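PDB 6LCH: Sel1 repeat family protein from Pseudomonas aeruginosa, which probably serves as an immunity protein that protects the cell from the type VI secretion effector PldB. Local coordinates for residues 40-43 with 44-48; 72-75 with 76-79; 105-108 with 109-113. All blocks are in the same frame, centred on the assembly; numbering follows the deposited sequence.

Interaction 1. Residues 40-43 with 44-48; sequences LRPW and PRIVG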
loop_
_atom_site.group_PDB
_atom_site.type_symbol
_atom_site.label_atom_id
_atom_site.label_comp_id
_atom_site.label_asym_id
_atom_site.label_seq_id
_atom_site.Cartn_x
_atom_site.Cartn_y
_atom_site.Cartn_z
ATOM N N LEU A 40 7.601 -11.412 21.986
ATOM C CA LEU A 40 8.544 -11.102 20.934
ATOM C C LEU A 40 8.883 -12.433 20.288
ATOM O O LEU A 40 9.280 -13.386 20.968
ATOM C CB LEU A 40 9.777 -10.358 21.420
ATOM C CG LEU A 40 10.354 -9.735 20.145
ATOM C CD1 LEU A 40 10.661 -8.270 20.313
ATOM C CD2 LEU A 40 11.577 -10.492 19.690
ATOM N N ARG A 41 8.707 -12.484 18.984
ATOM C CA ARG A 41 8.225 -13.668 18.306
ATOM C C ARG A 41 9.345 -14.677 18.093
ATOM O O ARG A 41 10.523 -14.373 18.286
ATOM C CB ARG A 41 7.568 -13.214 17.009
ATOM C CG ARG A 41 6.394 -12.283 17.293
ATOM C CD ARG A 41 6.399 -11.056 16.402
ATOM N NE ARG A 41 7.198 -9.971 16.963
ATOM C CZ ARG A 41 7.055 -8.693 16.630
ATOM N NH1 ARG A 41 7.823 -7.767 17.191
ATOM N NH2 ARG A 41 6.140 -8.338 15.740
ATOM N N PRO A 42 9.003 -15.925 17.738
ATOM C CA PRO A 42 10.052 -16.912 17.450
ATOM C C PRO A 42 10.740 -16.612 16.129
ATOM O O PRO A 42 10.392 -17.192 15.099
ATOM C CB PRO A 42 9.280 -18.235 17.396
ATOM C CG PRO A 42 7.915 -17.837 16.930
ATOM C CD PRO A 42 7.653 -16.496 17.568
ATOM N N TRP A 43 11.718 -15.710 16.149
ATOM C CA TRP A 43 12.327 -15.261 14.901
ATOM C C TRP A 43 13.081 -16.353 14.153
ATOM O O TRP A 43 12.938 -16.418 12.918
ATOM C CB TRP A 43 13.227 -14.051 15.178
ATOM C CG TRP A 43 12.425 -12.844 15.498
ATOM C CD1 TRP A 43 12.369 -12.195 16.689
ATOM C CD2 TRP A 43 11.529 -12.157 14.619
ATOM N NE1 TRP A 43 11.502 -11.132 16.605
ATOM C CE2 TRP A 43 10.973 -11.088 15.343
ATOM C CE3 TRP A 43 11.149 -12.337 13.284
ATOM C CZ2 TRP A 43 10.059 -10.202 14.784
ATOM C CZ3 TRP A 43 10.240 -11.456 12.728
ATOM C CH2 TRP A 43 9.707 -10.402 13.476
ATOM N N PRO A 44 13.890 -17.212 14.790
ATOM C CA PRO A 44 14.470 -18.335 14.034
ATOM C C PRO A 44 13.426 -19.178 13.325
ATOM O O PRO A 44 13.653 -19.615 12.188
ATOM C CB PRO A 44 15.217 -19.131 15.113
ATOM C CG PRO A 44 15.580 -18.111 16.130
ATOM C CD PRO A 44 14.421 -17.158 16.165
ATOM N N ARG A 45 12.272 -19.402 13.957
ATOM C CA ARG A 45 11.213 -20.155 13.295
ATOM C C ARG A 45 10.575 -19.348 12.170
ATOM O O ARG A 45 10.307 -19.888 11.090
ATOM C CB ARG A 45 10.156 -20.585 14.307
ATOM C CG ARG A 45 8.942 -21.236 13.673
ATOM C CD ARG A 45 7.992 -21.773 14.726
ATOM N NE ARG A 45 7.114 -22.814 14.194
ATOM C CZ ARG A 45 7.502 -24.053 13.907
ATOM N NH1 ARG A 45 8.760 -24.426 14.109
ATOM N NH2 ARG A 45 6.628 -24.927 13.425
ATOM N N ILE A 46 10.313 -18.060 12.408
ATOM C CA ILE A 46 9.716 -17.217 11.374
ATOM C C ILE A 46 10.591 -17.216 10.128
ATOM O O ILE A 46 10.102 -17.385 9.006
ATOM C CB ILE A 46 9.491 -15.791 11.909
ATOM C CG1 ILE A 46 8.425 -15.794 13.004
ATOM C CG2 ILE A 46 9.087 -14.849 10.790
ATOM C CD1 ILE A 46 8.365 -14.503 13.780
ATOM N N VAL A 47 11.902 -17.039 10.312
ATOM C CA VAL A 47 12.832 -17.051 9.185
ATOM C C VAL A 47 12.813 -18.408 8.496
ATOM O O VAL A 47 12.824 -18.495 7.262
ATOM C CB VAL A 47 14.249 -16.674 9.656
ATOM C CG1 VAL A 47 15.272 -16.947 8.559
ATOM C CG2 VAL A 47 14.306 -15.214 10.095
ATOM N N GLY A 48 12.774 -19.488 9.279
ATOM C CA GLY A 48 12.746 -20.818 8.690
ATOM C C GLY A 48 11.568 -21.013 7.756
ATOM O O GLY A 48 11.734 -21.407 6.601
#

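Interaction 2. Residues 72-75 with 76-79; sequences GWPG and GVEK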
loop_
_atom_site.group_PDB
_atom_site.type_symbol
_atom_site.label_atom_id
_atom_site.label_comp_id
_atom_site.label_asym_id
_atom_site.label_seq_id
_atom_site.Cartn_x
_atom_site.Cartn_y
_atom_site.Cartn_z
ATOM N N GLY A 72 16.661 -4.064 9.752
ATOM C CA GLY A 72 16.997 -5.043 10.762
ATOM C C GLY A 72 16.044 -4.959 11.923
ATOM O O GLY A 72 16.395 -5.315 13.051
ATOM N N TRP A 73 14.824 -4.497 11.644
ATOM C CA TRP A 73 13.892 -4.189 12.723
ATOM C C TRP A 73 13.618 -5.354 13.666
ATOM O O TRP A 73 13.488 -5.097 14.876
ATOM C CB TRP A 73 12.587 -3.614 12.145
ATOM C CG TRP A 73 11.586 -4.588 11.556
ATOM C CD1 TRP A 73 11.368 -4.834 10.235
ATOM C CD2 TRP A 73 10.644 -5.397 12.268
ATOM N NE1 TRP A 73 10.371 -5.758 10.074
ATOM C CE2 TRP A 73 9.905 -6.119 11.309
ATOM C CE3 TRP A 73 10.354 -5.584 13.622
ATOM C CZ2 TRP A 73 8.901 -7.014 11.658
ATOM C CZ3 TRP A 73 9.356 -6.475 13.966
ATOM C CH2 TRP A 73 8.641 -7.176 12.988
ATOM N N PRO A 74 13.521 -6.616 13.229
ATOM C CA PRO A 74 13.278 -7.687 14.204
ATOM C C PRO A 74 14.467 -7.862 15.135
ATOM O O PRO A 74 15.623 -7.835 14.709
ATOM C CB PRO A 74 13.061 -8.932 13.334
ATOM C CG PRO A 74 12.799 -8.423 11.962
ATOM C CD PRO A 74 13.576 -7.160 11.857
ATOM N N GLY A 75 14.165 -8.033 16.423
ATOM C CA GLY A 75 15.222 -8.237 17.397
ATOM C C GLY A 75 16.089 -9.436 17.072
ATOM O O GLY A 75 17.301 -9.417 17.301
ATOM N N GLY A 76 15.489 -10.484 16.512
ATOM C CA GLY A 76 16.233 -11.690 16.224
ATOM C C GLY A 76 16.502 -11.966 14.758
ATOM O O GLY A 76 16.690 -13.126 14.382
ATOM N N VAL A 77 16.527 -10.932 13.917
ATOM C CA VAL A 77 16.822 -11.085 12.494
ATOM C C VAL A 77 17.894 -10.077 12.103
ATOM O O VAL A 77 17.708 -8.866 12.272
ATOM C CB VAL A 77 15.577 -10.914 11.608
ATOM C CG1 VAL A 77 15.950 -11.100 10.139
ATOM C CG2 VAL A 77 14.499 -11.911 12.006
ATOM N N GLU A 78 18.996 -10.579 11.554
ATOM C CA GLU A 78 20.150 -9.763 11.211
ATOM C C GLU A 78 19.899 -8.974 9.932
ATOM O O GLU A 78 19.331 -9.498 8.970
ATOM C CB GLU A 78 21.373 -10.665 11.032
ATOM C CG GLU A 78 21.012 -12.097 10.591
ATOM C CD GLU A 78 21.571 -13.169 11.517
ATOM O OE1 GLU A 78 22.742 -13.051 11.933
ATOM O OE2 GLU A 78 20.838 -14.131 11.835
ATOM N N LYS A 79 20.324 -7.707 9.925
ATOM C CA LYS A 79 20.401 -6.959 8.674
ATOM C C LYS A 79 21.310 -7.687 7.701
ATOM O O LYS A 79 22.476 -7.942 8.011
ATOM C CB LYS A 79 20.942 -5.545 8.896
ATOM C CG LYS A 79 20.067 -4.621 9.686
ATOM C CD LYS A 79 20.799 -3.981 10.840
ATOM C CE LYS A 79 19.868 -3.092 11.649
ATOM N NZ LYS A 79 19.115 -3.879 12.667
#

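Interaction 3. Residues 105-108 with 109-113; sequences AMIG and NRAGV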
loop_
_atom_site.group_PDB
_atom_site.type_symbol
_atom_site.label_atom_id
_atom_site.label_comp_id
_atom_site.label_asym_id
_atom_site.label_seq_id
_atom_site.Cartn_x
_atom_site.Cartn_y
_atom_site.Cartn_z
ATOM N N ALA A 105 14.143 0.076 -4.844
ATOM C CA ALA A 105 14.374 0.665 -3.532
ATOM C C ALA A 105 15.684 0.200 -2.912
ATOM O O ALA A 105 16.125 0.785 -1.917
ATOM C CB ALA A 105 13.212 0.335 -2.594
ATOM N N MET A 106 16.312 -0.830 -3.474
ATOM C CA MET A 106 17.578 -1.336 -2.956
ATOM C C MET A 106 18.774 -0.683 -3.635
ATOM O O MET A 106 19.580 -0.012 -2.982
ATOM C CB MET A 106 17.649 -2.849 -3.145
ATOM C CG MET A 106 16.907 -3.598 -2.105
ATOM S SD MET A 106 17.446 -3.196 -0.439
ATOM C CE MET A 106 18.540 -4.564 -0.095
ATOM N N ILE A 107 18.907 -0.894 -4.946
ATOM C CA ILE A 107 20.099 -0.506 -5.684
ATOM C C ILE A 107 19.884 0.738 -6.522
ATOM O O ILE A 107 20.789 1.132 -7.271
ATOM C CB ILE A 107 20.581 -1.663 -6.579
ATOM C CG1 ILE A 107 19.518 -1.990 -7.631
ATOM C CG2 ILE A 107 20.889 -2.886 -5.734
ATOM C CD1 ILE A 107 19.937 -3.055 -8.623
ATOM N N GLY A 108 18.725 1.365 -6.430
ATOM C CA GLY A 108 18.471 2.561 -7.213
ATOM C C GLY A 108 17.458 2.296 -8.311
ATOM O O GLY A 108 17.454 1.230 -8.944
ATOM N N ASN A 109 16.578 3.275 -8.536
ATOM C CA ASN A 109 15.582 3.152 -9.595
ATOM C C ASN A 109 16.249 3.028 -10.958
ATOM O O ASN A 109 15.897 2.154 -11.760
ATOM C CB ASN A 109 14.636 4.354 -9.568
ATOM C CG ASN A 109 13.442 4.181 -10.486
ATOM O OD1 ASN A 109 12.904 3.084 -10.623
ATOM N ND2 ASN A 109 13.028 5.263 -11.130
ATOM N N ARG A 110 17.217 3.901 -11.239
ATOM C CA ARG A 110 17.845 3.923 -12.554
ATOM C C ARG A 110 18.625 2.646 -12.847
ATOM O O ARG A 110 18.897 2.351 -14.016
ATOM C CB ARG A 110 18.758 5.142 -12.667
ATOM C CG ARG A 110 18.048 6.464 -12.423
ATOM C CD ARG A 110 18.939 7.626 -12.824
ATOM N NE ARG A 110 18.222 8.898 -12.838
ATOM C CZ ARG A 110 18.411 9.874 -11.956
ATOM N NH1 ARG A 110 19.292 9.728 -10.974
ATOM N NH2 ARG A 110 17.715 10.996 -12.054
ATOM N N ALA A 111 18.973 1.873 -11.818
ATOM C CA ALA A 111 19.648 0.599 -12.026
ATOM C C ALA A 111 18.773 -0.421 -12.743
ATOM O O ALA A 111 19.261 -1.507 -13.069
ATOM C CB ALA A 111 20.113 0.032 -10.685
ATOM N N GLY A 112 17.505 -0.102 -13.001
ATOM C CA GLY A 112 16.633 -1.049 -13.675
ATOM C C GLY A 112 16.901 -1.158 -15.163
ATOM O O GLY A 112 16.827 -2.250 -15.732
ATOM N N VAL A 113 17.208 -0.031 -15.816
ATOM C CA VAL A 113 17.417 -0.042 -17.264
ATOM C C VAL A 113 18.537 -1.006 -17.639
ATOM O O VAL A 113 18.495 -1.641 -18.701
ATOM C CB VAL A 113 17.694 1.390 -17.771
ATOM C CG1 VAL A 113 18.301 1.378 -19.170
ATOM C CG2 VAL A 113 16.413 2.211 -17.759
#

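Interaction 1. Residues 40-43 with 44-48
P42 and W43 meet I46 and V47 in the first turn of helix 43-55, with P42 at the N-cap position. The backbone bonds are those of a starting alpha-helix. I46 N donates to P42 O at 2.8 Å, and V47 N donates to W43 O at 2.9 Å. Both bonds are nearly straight. P42 is also the centre of an inverse gamma turn, closed by a weak bond from W43 N to R41 O. The chain therefore bends sharply just before it coils.

The apolar contacts centre on I46. Its CD1 lies over one face of the W43 six-membered ring, 3.9 Å from the centroid, in a CH-pi contact offset toward the rim. CG1 of I46 is anti to its carbonyl carbon (chi1 -67°), which directs CD1 back toward the start of the helix. There the same methyl also meets R41 CB at 3.6 Å. R45 CB also packs against P42 CB at 4.0 Å.

W43 is buried. Helix 59-70 adds L68 to its surroundings, and the ring of W73 meets it edge-to-face. L34 of helix 22-34 covers P42 and I46, so this first turn packs against helices 22-34 and 59-70 in a Sel1-repeat protein.

R41 NH2 is hydrogen-bonded to A35 O, in the loop after helix 22-34. One face of the R41 guanidinium lies against the indole, with W43 CZ2 3.5 Å from its plane.

Interaction 2. Residues 72-75 with 76-79
G75 and G76 occupy the two central positions of a type I beta turn that runs from P74 to V77. The turn is closed by V77 N donating to P74 O at 3.3 Å, a weak but fairly straight bond with an N-H...O angle of 168°. Beyond the turn the two arms come together again, and the CA atoms of G72 and K79 are 4.4 Å apart.

The apolar contact is between P74 and V77. V77 CG2 meets P74 CB at 3.6 Å, and V77 CB sits 3.7 Å from P74 CG. With CG1 anti to the backbone N (chi1 -179°), the other branch, CG2, stands beside that N and packs on the proline ring. Both residues are buried, and both touch W43 of helix 43-55 and L68 of helix 59-70.

K79 spans the ends of the loop. Its chain bends at chi2 and chi4 and passes along G72, with K79 CG 3.3 Å from G72 CA. NZ then makes a weak hydrogen bond to G72 O at 3.1 Å.

This is a compact loop between helix 59-70 and helix 81-93, within a Sel1 repeat, and its proline and valine pack back onto the helices before it, in a helical-repeat fold.

Interaction 3. Residues 105-108 with 109-113
I107 and A111 make the apolar contact across the break between helix 97-107 and helix 111-114. A111 CB points back at the preceding segment and lies against the I107 side chain. I107 CG1 is 3.7 Å from A111 CB, and I107 CD1 is equally near the same methyl. CG1 stands between the backbone N and the carbonyl carbon (chi1 63°), and this brings the longer branch of the side chain over the alanine. F123 of helix 123-129 touches both residues, and L85 of helix 81-93 also packs on I107. The contact thus lies between helix 81-93 and helix 123-129.

The backbone contacts surround G108. This residue is the first to leave the helical conformation, and its phi is positive, at 110°. At these backbone angles a CB would crowd the carbonyl O of I107, and the residue is glycine. G108 O then accepts a weak, bent bond from A111 N at 3.3 Å, with an N-H...O angle of 135°. A111 CB lies 3.4 Å from G108 O and 3.6 Å from I107 O, so the methyl sits close to two successive carbonyl oxygens.

The polar side chain of N109 has its partner outside the two segments. N109 OD1 accepts a hydrogen bond from L124 N near the start of helix 123-129. The N109 side chain also touches F123. Nearby, G112 O is hydrogen-bonded to T118 OG1.

Both helical pieces are weakly bonded here. Together they form a glycine-terminated helix end followed by a tight turn into a short helix, a connection between consecutive helices of an all-helical repeat protein.

The three contacts follow one another along the chain without overlap. Interactions 1 and 2 are neighbours, with centres 10 Å apart on the same side of the chain's centre. They pack directly: W43 CH2 lies 3.4 Å from W73 CH2, and V77 CG2 also reaches the W43 ring. The start of helix 43-55 is therefore joined to the loop that follows helix 59-70. Interaction 3 lies apart, its centre 30 Å from that of interaction 1 and 24 Å from that of interaction 2. Helix 81-93 links the last two: it follows the loop of interaction 2 and packs on I107 of interaction 3. All three lie at the start, end or connection of helices in this all-helical chain.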